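Local coordinates for protein endoglucanase family 5 (Clostridium acetobutylicum ATCC 824, PDB 6PZ7) that probably cleaves internal beta-1,4-glycosidic linkages in cellulose and related plant polysaccharides, as a broad-specificity endoglucanase of glycoside hydrolase subfamily GH5_4, at residues A197-A202 and V218-Y223; A202-L207 and N256-N261; Q250-Y255 and R293-T298. All coordinates share one frame; numbering follows the deposited sequence. Where two conformers were deposited one is given.

Interaction 1: residues A197-A202 and V218-Y223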
loop_
_atom_site.group_PDB
_atom_site.type_symbol
_atom_site.label_atom_id
_atom_site.label_comp_id
_atom_site.label_asym_id
_atom_site.label_seq_id
_atom_site.Cartn_x
_atom_site.Cartn_y
_atom_site.Cartn_z
ATOM N N ALA A 197 0.210 6.864 6.400
ATOM C CA ALA A 197 -0.866 5.887 6.252
ATOM C C ALA A 197 -1.412 5.454 7.605
ATOM O O ALA A 197 -1.935 4.361 7.777
ATOM C CB ALA A 197 -0.491 4.701 5.353
ATOM N N SER A 198 -1.305 6.334 8.603
ATOM C CA SER A 198 -1.709 6.048 9.967
ATOM C C SER A 198 -3.222 6.025 10.135
ATOM O O SER A 198 -3.957 6.819 9.563
ATOM C CB SER A 198 -1.140 7.134 10.874
ATOM O OG SER A 198 -1.440 6.880 12.234
ATOM N N THR A 199 -3.661 5.185 11.061
ATOM C CA THR A 199 -5.040 5.138 11.554
ATOM C C THR A 199 -5.225 5.992 12.808
ATOM O O THR A 199 -6.310 5.986 13.389
ATOM C CB THR A 199 -5.495 3.696 11.841
ATOM O OG1 THR A 199 -4.615 3.138 12.823
ATOM C CG2 THR A 199 -5.454 2.870 10.577
ATOM N N ALA A 200 -4.222 6.756 13.225
ATOM C CA ALA A 200 -4.387 7.656 14.362
ATOM C C ALA A 200 -5.590 8.548 14.112
ATOM O O ALA A 200 -5.810 9.038 13.003
ATOM C CB ALA A 200 -3.133 8.498 14.556
ATOM N N THR A 201 -6.322 8.831 15.183
ATOM C CA THR A 201 -7.543 9.639 15.090
ATOM C C THR A 201 -7.315 10.966 14.356
ATOM O O THR A 201 -8.073 11.307 13.451
ATOM C CB THR A 201 -8.100 9.879 16.503
ATOM O OG1 THR A 201 -8.290 8.600 17.132
ATOM C CG2 THR A 201 -9.399 10.678 16.466
ATOM N N ALA A 202 -6.272 11.702 14.710
ATOM C CA ALA A 202 -6.052 13.005 14.098
ATOM C C ALA A 202 -5.638 12.866 12.640
ATOM O O ALA A 202 -5.952 13.737 11.809
ATOM C CB ALA A 202 -4.995 13.824 14.835
ATOM N N VAL A 218 -9.266 5.910 0.222
ATOM C CA VAL A 218 -8.299 6.162 1.298
ATOM C C VAL A 218 -7.399 4.950 1.477
ATOM O O VAL A 218 -7.894 3.809 1.548
ATOM C CB VAL A 218 -9.038 6.519 2.601
ATOM C CG1 VAL A 218 -8.068 6.647 3.767
ATOM C CG2 VAL A 218 -9.816 7.806 2.422
ATOM N N SER A 219 -6.099 5.196 1.623
ATOM C CA SER A 219 -5.114 4.180 1.952
ATOM C C SER A 219 -4.670 4.274 3.404
ATOM O O SER A 219 -4.186 5.328 3.846
ATOM C CB SER A 219 -3.887 4.400 1.064
ATOM O OG SER A 219 -2.855 3.500 1.456
ATOM N N LEU A 220 -4.804 3.166 4.133
ATOM C CA LEU A 220 -4.359 3.053 5.520
ATOM C C LEU A 220 -3.518 1.801 5.669
ATOM O O LEU A 220 -3.736 0.809 4.959
ATOM C CB LEU A 220 -5.553 2.993 6.496
ATOM C CG LEU A 220 -6.530 4.156 6.416
ATOM C CD1 LEU A 220 -7.758 3.843 7.268
ATOM C CD2 LEU A 220 -5.889 5.456 6.846
ATOM N N HIS A 221 -2.538 1.825 6.568
ATOM C CA HIS A 221 -1.711 0.662 6.880
ATOM C C HIS A 221 -1.920 0.353 8.353
ATOM O O HIS A 221 -1.937 1.274 9.186
ATOM C CB HIS A 221 -0.241 0.903 6.601
ATOM C CG HIS A 221 0.035 1.164 5.155
ATOM N ND1 HIS A 221 1.270 1.581 4.714
ATOM C CD2 HIS A 221 -0.752 1.087 4.049
ATOM C CE1 HIS A 221 1.230 1.737 3.397
ATOM N NE2 HIS A 221 0.012 1.465 2.970
ATOM N N MET A 222 -2.144 -0.920 8.707
ATOM C CA MET A 222 -2.485 -1.253 10.089
ATOM C C MET A 222 -2.055 -2.685 10.421
ATOM O O MET A 222 -2.790 -3.663 10.192
ATOM C CB MET A 222 -3.980 -1.055 10.309
ATOM C CG MET A 222 -4.385 -1.149 11.786
ATOM S SD MET A 222 -6.079 -0.777 12.217
ATOM C CE MET A 222 -6.832 -2.333 11.820
ATOM N N TYR A 223 -0.882 -2.793 11.017
ATOM C CA TYR A 223 -0.309 -4.067 11.418
ATOM C C TYR A 223 -0.733 -4.348 12.856
ATOM O O TYR A 223 0.059 -4.307 13.797
ATOM C CB TYR A 223 1.200 -4.060 11.288
ATOM C CG TYR A 223 1.764 -3.959 9.893
ATOM C CD1 TYR A 223 2.338 -5.055 9.283
ATOM C CD2 TYR A 223 1.784 -2.740 9.189
ATOM C CE1 TYR A 223 2.929 -4.959 8.041
ATOM C CE2 TYR A 223 2.369 -2.643 7.931
ATOM C CZ TYR A 223 2.945 -3.754 7.369
ATOM O OH TYR A 223 3.565 -3.690 6.150
HETATM O O HOH W 1 -2.142 2.594 11.644
#
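The methyl group of Ala197 sits squarely over one face of the His221 imidazole, its CB 3.6 Å from the ring centroid and only 13° off the ring normal: a CH-pi contact. The backbones are also joined, for His221 N donates to Ala197 O at 2.9 Å in an almost straight bond (173°) that lies in the carbonyl plane, on a lone pair. With CG anti to the carbonyl carbon (chi1 -63°), the imidazole swings under that methyl, and alanine is small enough for its CB to come down on the ring centre. Farther along, Thr199 CG2 packs 4.0 Å from Met222 SD and 4.1 Å from Leu220 CB, with the threonine and methionine side chains crossing at about a right angle. Leu220 also reaches back with CD2, 3.6 Å from Ser198 O. A water joins the two segments by donating to His221 O at 2.8 Å and accepting from Thr199 N at 3.1 Å. Ser198 OG in turn takes the N-H of Ala200, an ST turn leading into helix 201-206.

Beyond the contact, His221 ND1 is hydrogen-bonded to Glu146, which follows Asn145 in the Asn-Glu sequence after the fourth strand, where family 5 enzymes carry their acid/base. The backbone bond and the water pin the main chain of His221, while the Ala197 methyl and the bond to Glu146 limit the turning of its ring. If Glu146 is the acid/base, as its place suggests, Ala197 would act from behind His221.

Interaction 2: residues A202-L207 and N256-N261; sequences AAMNDL and NKFVKN
In the outer helical layer of the beta/alpha barrel, the C-terminal parts of helices 201-206 and 241-259 come side by side, Met204 and Asn205 of the first meeting Lys257 and Phe258 of the second. The buried half of the contact is built on the Phe258 ring. Met204 lays CB 3.9 Å from Phe258 CE2, and its sulfur is 5.1 Å from the ring centroid and 70° off the normal, an oblique Met-aromatic contact; a flexible, polarisable thioether can follow the outline of the ring. The ring's far end, CZ, also approaches Met204 O at 3.6 Å. Over the centre of one ring face lies Lys257 CG, 3.8 Å above the plane, so the lysine's aliphatic part roofs its own neighbour.

Toward the surface the contact turns polar. A bend at chi2 (66°) carries the otherwise extended Lys257 chain across to the other helix, where NZ donates to Asn205 OD1 at 2.9 Å, tilted 28° from the carbonyl plane. NZ also donates to a water at 2.8 Å, which passes the link on to Asn205 O. One ammonium thereby serves both a side-chain amide and, through the water, a backbone carbonyl near the helix end, as a long cationic side chain can. Asn261 ND2 meanwhile bonds Lys257 O from above its carbonyl plane, in the region of the wider pi-type turn at 256-259.

Inward, Phe258 rests on Val218 of strand 216-221 and Val265 of strand 265-270, and Met204 on Leu220; on the other flank, Asp206 forms a salt bridge with Arg164 of helix 161-180.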
loop_
_atom_site.group_PDB
_atom_site.type_symbol
_atom_site.label_atom_id
_atom_site.label_comp_id
_atom_site.label_asym_id
_atom_site.label_seq_id
_atom_site.Cartn_x
_atom_site.Cartn_y
_atom_site.Cartn_z
ATOM N N ALA A 202 -6.272 11.702 14.710
ATOM C CA ALA A 202 -6.052 13.005 14.098
ATOM C C ALA A 202 -5.638 12.866 12.640
ATOM O O ALA A 202 -5.952 13.737 11.809
ATOM C CB ALA A 202 -4.995 13.824 14.835
ATOM N N ALA A 203 -4.879 11.818 12.303
ATOM C CA ALA A 203 -4.497 11.582 10.912
ATOM C C ALA A 203 -5.724 11.346 10.049
ATOM O O ALA A 203 -5.842 11.886 8.944
ATOM C CB ALA A 203 -3.513 10.420 10.844
ATOM N N MET A 204 -6.649 10.524 10.531
ATOM C CA MET A 204 -7.860 10.267 9.768
ATOM C C MET A 204 -8.755 11.496 9.733
ATOM O O MET A 204 -9.356 11.789 8.698
ATOM C CB MET A 204 -8.611 9.062 10.323
ATOM C CG MET A 204 -7.788 7.764 10.279
ATOM S SD MET A 204 -8.781 6.245 10.411
ATOM C CE MET A 204 -9.525 6.520 12.019
ATOM N N ASN A 205 -8.825 12.257 10.823
ATOM C CA ASN A 205 -9.718 13.419 10.856
ATOM C C ASN A 205 -9.256 14.546 9.943
ATOM O O ASN A 205 -10.091 15.280 9.384
ATOM C CB ASN A 205 -9.851 13.949 12.283
ATOM C CG ASN A 205 -10.832 13.150 13.114
ATOM O OD1 ASN A 205 -11.685 12.426 12.589
ATOM N ND2 ASN A 205 -10.733 13.302 14.427
ATOM N N ASP A 206 -7.958 14.704 9.750
ATOM C CA ASP A 206 -7.438 15.824 9.001
ATOM C C ASP A 206 -7.290 15.558 7.510
ATOM O O ASP A 206 -7.048 16.509 6.747
ATOM C CB ASP A 206 -6.106 16.342 9.568
ATOM C CG ASP A 206 -6.260 17.149 10.846
ATOM O OD1 ASP A 206 -7.414 17.430 11.267
ATOM O OD2 ASP A 206 -5.197 17.540 11.417
ATOM N N LEU A 207 -7.480 14.320 7.064
ATOM C CA LEU A 207 -7.415 13.995 5.651
ATOM C C LEU A 207 -8.488 14.751 4.886
ATOM O O LEU A 207 -9.660 14.740 5.265
ATOM C CB LEU A 207 -7.613 12.497 5.480
ATOM C CG LEU A 207 -7.372 11.980 4.076
ATOM C CD1 LEU A 207 -5.892 12.020 3.742
ATOM C CD2 LEU A 207 -7.908 10.584 3.931
ATOM N N ASN A 256 -16.522 3.734 10.674
ATOM C CA ASN A 256 -17.348 4.870 11.074
ATOM C C ASN A 256 -16.841 6.185 10.523
ATOM O O ASN A 256 -17.642 7.084 10.222
ATOM C CB ASN A 256 -17.467 4.909 12.594
ATOM C CG ASN A 256 -18.499 3.921 13.114
ATOM O OD1 ASN A 256 -19.526 3.703 12.485
ATOM N ND2 ASN A 256 -18.201 3.312 14.250
ATOM N N LYS A 257 -15.542 6.344 10.383
ATOM C CA LYS A 257 -15.015 7.599 9.879
ATOM C C LYS A 257 -15.209 7.754 8.380
ATOM O O LYS A 257 -15.581 8.839 7.900
ATOM C CB LYS A 257 -13.542 7.727 10.253
ATOM C CG LYS A 257 -12.892 8.948 9.684
ATOM C CD LYS A 257 -13.503 10.194 10.292
ATOM C CE LYS A 257 -12.919 11.441 9.697
ATOM N NZ LYS A 257 -13.506 12.637 10.352
ATOM N N PHE A 258 -14.922 6.703 7.614
ATOM C CA PHE A 258 -14.861 6.768 6.151
ATOM C C PHE A 258 -15.968 5.959 5.484
ATOM O O PHE A 258 -16.824 6.533 4.784
ATOM C CB PHE A 258 -13.471 6.314 5.659
ATOM C CG PHE A 258 -12.351 7.258 6.039
ATOM C CD1 PHE A 258 -12.345 8.575 5.597
ATOM C CD2 PHE A 258 -11.279 6.802 6.763
ATOM C CE1 PHE A 258 -11.315 9.434 5.944
ATOM C CE2 PHE A 258 -10.236 7.666 7.095
ATOM C CZ PHE A 258 -10.262 8.967 6.671
ATOM N N VAL A 259 -15.977 4.635 5.658
ATOM C CA VAL A 259 -16.750 3.775 4.769
ATOM C C VAL A 259 -18.233 4.083 4.885
ATOM O O VAL A 259 -18.942 4.177 3.871
ATOM C CB VAL A 259 -16.475 2.294 5.072
ATOM C CG1 VAL A 259 -17.343 1.405 4.170
ATOM C CG2 VAL A 259 -14.982 1.942 4.930
ATOM N N LYS A 260 -18.720 4.260 6.113
ATOM C CA LYS A 260 -20.145 4.518 6.361
ATOM C C LYS A 260 -20.584 5.839 5.759
ATOM O O LYS A 260 -21.783 6.030 5.476
ATOM C CB LYS A 260 -20.347 4.541 7.870
ATOM C CG LYS A 260 -21.750 4.905 8.340
ATOM C CD LYS A 260 -21.751 5.090 9.844
ATOM C CE LYS A 260 -21.096 6.390 10.241
ATOM N NZ LYS A 260 -20.982 6.537 11.720
ATOM N N ASN A 261 -19.670 6.790 5.612
ATOM C CA ASN A 261 -19.954 8.084 5.012
ATOM C C ASN A 261 -19.708 8.107 3.505
ATOM O O ASN A 261 -19.589 9.200 2.926
ATOM C CB ASN A 261 -19.144 9.166 5.713
ATOM C CG ASN A 261 -19.573 9.364 7.156
ATOM O OD1 ASN A 261 -20.765 9.490 7.454
ATOM N ND2 ASN A 261 -18.603 9.373 8.070
HETATM O O HOH W 2 -12.748 14.707 8.681
#

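Interaction 3: residues Q250-Y255 and R293-T298; sequences QLNAIY and RKKGIT
The ammonium of Lys295 is held by two carboxylates, forming salt bridges with Asp291 and with Asp248, and on its way there the lysine chain lies across helix segment 250-255. Two acidic partners would be expected to stabilise its positive charge. The chain stays close to extended until a turn at chi4 (48°) directs NZ. Along it, CD makes an apolar contact 3.8 Å from Leu251 CB. CE, next to the ammonium, has a polar neighbour instead, Asn252 OD1 at 3.6 Å, an approach that is not a hydrogen bond. Nearer the backbone, Lys295 CB is 3.9 Å from Tyr255 CD1. The tyrosine side chain crosses the lysine at about a right angle and presents its ring edge to Lys295 O, which lies near the ring plane and 3.5 Å from CD1. Tyrosine suits this half-exposed place, its apolar CB and ring edge packing against the lysine and a hydroxyl at its far end.

Deeper in, the terminal CD1 of Ile297 meets the branch methyl CG2 of Ile254 at 3.8 Å, the side chains crossing at about a right angle; both also touch strand 265-270, on Ile267 and Val265 respectively. Their branched, rigid chains fill the layer between helix and sheet.

Between Lys295 and Ile297 the chain reverses at Gly296, whose positive phi (78°) is easily tolerated without a side chain. Gly296 N bonds Arg293 O at 2.9 Å, and Ile297 N reaches back to Ala292 O. This is a Schellman motif, ending helix 278-294 and turning the chain into strand 298-303, a tight helix-to-strand link of the beta/alpha barrel.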
loop_
_atom_site.group_PDB
_atom_site.type_symbol
_atom_site.label_atom_id
_atom_site.label_comp_id
_atom_site.label_asym_id
_atom_site.label_seq_id
_atom_site.Cartn_x
_atom_site.Cartn_y
_atom_site.Cartn_z
ATOM N N GLN A 250 -10.755 -1.279 16.194
ATOM C CA GLN A 250 -9.936 -0.517 15.259
ATOM C C GLN A 250 -10.584 -0.473 13.883
ATOM O O GLN A 250 -10.637 0.589 13.242
ATOM C CB GLN A 250 -8.544 -1.142 15.193
ATOM C CG GLN A 250 -7.708 -0.971 16.455
ATOM C CD GLN A 250 -6.518 -1.868 16.464
ATOM O OE1 GLN A 250 -6.597 -3.040 16.089
ATOM N NE2 GLN A 250 -5.394 -1.339 16.886
ATOM N N LEU A 251 -11.108 -1.598 13.412
ATOM C CA LEU A 251 -11.773 -1.629 12.115
ATOM C C LEU A 251 -13.054 -0.817 12.137
ATOM O O LEU A 251 -13.372 -0.127 11.165
ATOM C CB LEU A 251 -11.999 -3.075 11.666
ATOM C CG LEU A 251 -10.737 -3.881 11.368
ATOM C CD1 LEU A 251 -11.085 -5.349 11.246
ATOM C CD2 LEU A 251 -10.090 -3.388 10.090
ATOM N N ASN A 252 -13.777 -0.841 13.259
ATOM C CA ASN A 252 -15.001 -0.059 13.354
ATOM C C ASN A 252 -14.715 1.438 13.327
ATOM O O ASN A 252 -15.526 2.210 12.795
ATOM C CB ASN A 252 -15.766 -0.469 14.609
ATOM C CG ASN A 252 -17.231 -0.205 14.477
ATOM O OD1 ASN A 252 -17.810 -0.395 13.408
ATOM N ND2 ASN A 252 -17.845 0.258 15.563
ATOM N N ALA A 253 -13.597 1.879 13.899
ATOM C CA ALA A 253 -13.244 3.292 13.808
ATOM C C ALA A 253 -13.051 3.718 12.357
ATOM O O ALA A 253 -13.471 4.817 11.966
ATOM C CB ALA A 253 -12.008 3.606 14.629
ATOM N N ILE A 254 -12.396 2.887 11.548
ATOM C CA ILE A 254 -12.198 3.172 10.129
ATOM C C ILE A 254 -13.531 3.171 9.400
ATOM O O ILE A 254 -13.820 4.071 8.603
ATOM C CB ILE A 254 -11.229 2.149 9.525
ATOM C CG1 ILE A 254 -9.849 2.228 10.182
ATOM C CG2 ILE A 254 -11.142 2.340 8.030
ATOM C CD1 ILE A 254 -8.924 1.034 9.863
ATOM N N TYR A 255 -14.363 2.169 9.672
ATOM C CA TYR A 255 -15.687 2.099 9.067
ATOM C C TYR A 255 -16.509 3.345 9.404
ATOM O O TYR A 255 -17.135 3.955 8.523
ATOM C CB TYR A 255 -16.415 0.841 9.563
ATOM C CG TYR A 255 -17.874 0.817 9.156
ATOM C CD1 TYR A 255 -18.240 0.453 7.872
ATOM C CD2 TYR A 255 -18.868 1.188 10.043
ATOM C CE1 TYR A 255 -19.559 0.469 7.464
ATOM C CE2 TYR A 255 -20.202 1.190 9.660
ATOM C CZ TYR A 255 -20.535 0.823 8.361
ATOM O OH TYR A 255 -21.870 0.849 7.983
ATOM N N ARG A 293 -13.973 -7.153 5.713
ATOM C CA ARG A 293 -14.890 -7.295 4.587
ATOM C C ARG A 293 -16.323 -6.978 5.002
ATOM O O ARG A 293 -17.075 -6.366 4.226
ATOM C CB ARG A 293 -14.813 -8.702 3.991
ATOM C CG ARG A 293 -15.881 -9.014 2.916
ATOM C CD ARG A 293 -15.462 -8.673 1.471
ATOM N NE ARG A 293 -15.353 -7.240 1.196
ATOM C CZ ARG A 293 -14.241 -6.617 0.787
ATOM N NH1 ARG A 293 -13.121 -7.300 0.591
ATOM N NH2 ARG A 293 -14.286 -5.316 0.580
ATOM N N LYS A 294 -16.720 -7.369 6.216
ATOM C CA LYS A 294 -18.055 -7.024 6.667
ATOM C C LYS A 294 -18.248 -5.521 6.732
ATOM O O LYS A 294 -19.382 -5.035 6.593
ATOM C CB LYS A 294 -18.283 -7.643 8.036
ATOM C CG LYS A 294 -18.561 -9.138 7.986
ATOM C CD LYS A 294 -18.734 -9.734 9.381
ATOM C CE LYS A 294 -18.940 -11.245 9.292
ATOM N NZ LYS A 294 -18.954 -11.875 10.639
ATOM N N LYS A 295 -17.176 -4.776 6.949
ATOM C CA LYS A 295 -17.156 -3.320 6.981
ATOM C C LYS A 295 -16.785 -2.700 5.641
ATOM O O LYS A 295 -16.503 -1.492 5.597
ATOM C CB LYS A 295 -16.223 -2.860 8.104
ATOM C CG LYS A 295 -16.756 -3.247 9.498
ATOM C CD LYS A 295 -15.670 -3.171 10.558
ATOM C CE LYS A 295 -16.188 -3.256 11.989
ATOM N NZ LYS A 295 -17.140 -4.365 12.248
ATOM N N GLY A 296 -16.763 -3.464 4.561
ATOM C CA GLY A 296 -16.495 -2.916 3.251
ATOM C C GLY A 296 -15.043 -2.619 2.939
ATOM O O GLY A 296 -14.766 -1.928 1.943
ATOM N N ILE A 297 -14.108 -3.103 3.747
ATOM C CA ILE A 297 -12.691 -2.773 3.639
ATOM C C ILE A 297 -11.919 -3.954 3.065
ATOM O O ILE A 297 -12.026 -5.085 3.566
ATOM C CB ILE A 297 -12.119 -2.397 5.015
ATOM C CG1 ILE A 297 -12.856 -1.198 5.631
ATOM C CG2 ILE A 297 -10.632 -2.120 4.911
ATOM C CD1 ILE A 297 -12.654 -1.053 7.122
ATOM N N THR A 298 -11.145 -3.711 2.012
ATOM C CA THR A 298 -10.238 -4.691 1.414
ATOM C C THR A 298 -8.847 -4.532 2.004
ATOM O O THR A 298 -8.392 -3.396 2.226
ATOM C CB THR A 298 -10.237 -4.530 -0.092
ATOM O OG1 THR A 298 -11.511 -4.999 -0.542
ATOM C CG2 THR A 298 -9.153 -5.300 -0.772
#

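In the fold
From the N terminus, residues 197-202 follow strand 190-193 and lead into helix 201-206; interaction 1 brings them back against strand 216-221, closing a short loop within one beta-alpha-beta unit. Interaction 2 starts at the shared residue Ala202 before that loop has closed, so the two cross, and it joins helix 201-206 to the end of helix 241-259. Interaction 3 begins after interaction 1 has closed but before interaction 2 has, crossing the latter. Met204, Ile254 and Leu220 connect the three contacts, and Lys260 N probably bonds Tyr255 O. Together they link strand 216-221, helices 201-206 and 241-259, and the turn between helix 278-294 and strand 298-303.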